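Local structure of tailspike protein (Siphovirus 9NA, 3RIQ) at residues I64-L69 against Q142-T147. The protein recognises the lipopolysaccharide of Salmonella as the phage's receptor and, as an endorhamnosidase, probably cleaves its polysaccharide chains. Numbering follows the deposited sequence.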
loop_
_atom_site.group_PDB
_atom_site.type_symbol
_atom_site.label_atom_id
_atom_site.label_comp_id
_atom_site.label_asym_id
_atom_site.label_seq_id
_atom_site.Cartn_x
_atom_site.Cartn_y
_atom_site.Cartn_z
ATOM N N ILE A 64 11.199 28.130 27.341
ATOM C CA ILE A 64 10.378 29.255 26.918
ATOM C C ILE A 64 11.240 30.432 26.509
ATOM O O ILE A 64 12.096 30.857 27.283
ATOM C CB ILE A 64 9.436 29.703 28.068
ATOM C CG1 ILE A 64 8.548 28.551 28.536
ATOM C CG2 ILE A 64 8.593 30.956 27.658
ATOM C CD1 ILE A 64 7.845 28.814 29.892
ATOM N N GLY A 65 11.061 30.962 25.300
ATOM C CA GLY A 65 11.866 32.109 24.876
ATOM C C GLY A 65 11.437 32.583 23.515
ATOM O O GLY A 65 10.721 31.880 22.818
ATOM N N ASP A 66 11.909 33.776 23.144
ATOM C CA ASP A 66 11.842 34.251 21.765
ATOM C C ASP A 66 13.249 34.196 21.194
ATOM O O ASP A 66 14.164 34.828 21.741
ATOM C CB ASP A 66 11.386 35.710 21.734
ATOM C CG ASP A 66 9.980 35.898 22.220
ATOM O OD1 ASP A 66 9.128 35.005 22.035
ATOM O OD2 ASP A 66 9.735 36.973 22.790
ATOM N N GLY A 67 13.447 33.464 20.113
ATOM C CA GLY A 67 14.767 33.321 19.520
ATOM C C GLY A 67 15.339 31.910 19.720
ATOM O O GLY A 67 14.599 30.926 19.820
ATOM N N VAL A 68 16.671 31.826 19.772
ATOM C CA VAL A 68 17.364 30.547 19.717
ATOM C C VAL A 68 18.020 30.156 21.045
ATOM O O VAL A 68 18.646 30.990 21.715
ATOM C CB VAL A 68 18.430 30.549 18.560
ATOM C CG1 VAL A 68 19.584 31.508 18.841
ATOM C CG2 VAL A 68 19.008 29.157 18.350
ATOM N N LEU A 69 17.895 28.880 21.395
ATOM C CA LEU A 69 18.656 28.278 22.512
ATOM C C LEU A 69 19.635 27.267 21.866
ATOM O O LEU A 69 19.203 26.284 21.241
ATOM C CB LEU A 69 17.675 27.586 23.474
ATOM C CG LEU A 69 18.282 26.752 24.623
ATOM C CD1 LEU A 69 19.217 27.625 25.522
ATOM C CD2 LEU A 69 17.141 26.179 25.475
ATOM N N GLN A 142 7.520 41.496 14.058
ATOM C CA GLN A 142 7.318 40.799 15.336
ATOM C C GLN A 142 8.485 39.879 15.687
ATOM O O GLN A 142 9.077 39.285 14.799
ATOM C CB GLN A 142 6.003 40.023 15.326
ATOM C CG GLN A 142 5.954 38.851 14.358
ATOM C CD GLN A 142 4.677 38.070 14.507
ATOM O OE1 GLN A 142 4.065 38.068 15.591
ATOM N NE2 GLN A 142 4.250 37.397 13.423
ATOM N N VAL A 143 8.777 39.779 16.991
ATOM C CA VAL A 143 9.830 38.922 17.561
ATOM C C VAL A 143 9.169 37.869 18.446
ATOM O O VAL A 143 8.590 38.180 19.495
ATOM C CB VAL A 143 10.808 39.781 18.412
ATOM C CG1 VAL A 143 11.880 38.922 19.069
ATOM C CG2 VAL A 143 11.457 40.830 17.538
ATOM N N ALA A 144 9.276 36.607 18.021
ATOM C CA ALA A 144 8.559 35.517 18.669
ATOM C C ALA A 144 9.166 34.218 18.161
ATOM O O ALA A 144 9.969 34.234 17.236
ATOM C CB ALA A 144 7.048 35.556 18.293
ATOM N N GLY A 145 8.735 33.102 18.746
ATOM C CA GLY A 145 9.129 31.759 18.268
ATOM C C GLY A 145 10.337 31.238 19.006
ATOM O O GLY A 145 11.301 31.974 19.185
ATOM N N ALA A 146 10.281 29.971 19.426
ATOM C CA ALA A 146 11.340 29.341 20.221
ATOM C C ALA A 146 11.968 28.215 19.402
ATOM O O ALA A 146 11.301 27.201 19.108
ATOM C CB ALA A 146 10.731 28.770 21.514
ATOM N N THR A 147 13.254 28.367 19.085
ATOM C CA THR A 147 13.994 27.342 18.334
ATOM C C THR A 147 15.132 26.777 19.163
ATOM O O THR A 147 15.976 27.538 19.694
ATOM C CB THR A 147 14.558 27.968 17.025
ATOM O OG1 THR A 147 13.463 28.529 16.291
ATOM C CG2 THR A 147 15.251 26.935 16.153
#
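Gly67 and Val68 pair in parallel with Ala146 and Thr147, joining neighbouring rungs of the right-handed beta-helix. Strand 67-72 meets strand 146-151 here, just past the bend that follows strand 63-65. The 72 residues between the two segments include strand 79-87 and a long excursion with short helices. Three backbone hydrogen bonds set the register. Gly67 N donates to Gly145 O (2.8 Å), Thr147 N donates to Gly67 O (3.0 Å), and Leu69 N donates to Thr147 O (2.9 Å). Gly67 is thus gripped through both its N and its O. Val68 CA adds a CA-H...O contact to Thr147 O at 3.3 Å.

The side chains of Val68 and Thr147 lie on the same face of the paired strands. Val68 CG2, anti to its backbone N, rests 3.7 Å from Thr147 O. On the other face, that of Ala146, the methyl CB of Ala146 lies 3.4 Å from Gly65 O.

Asp66 extends alongside the loop before strand 146-151. Its carboxylate is hydrogen-bonded through OD2 to Thr89 OG1. Thr87 OG1 bonds Gly145 N and reaches Asp66 OD1 only weakly, a loose link between the two segments. With CG beside the backbone N (chi1 -66°), Asp66 brings OD1 to 3.5 Å from Ala144 CA.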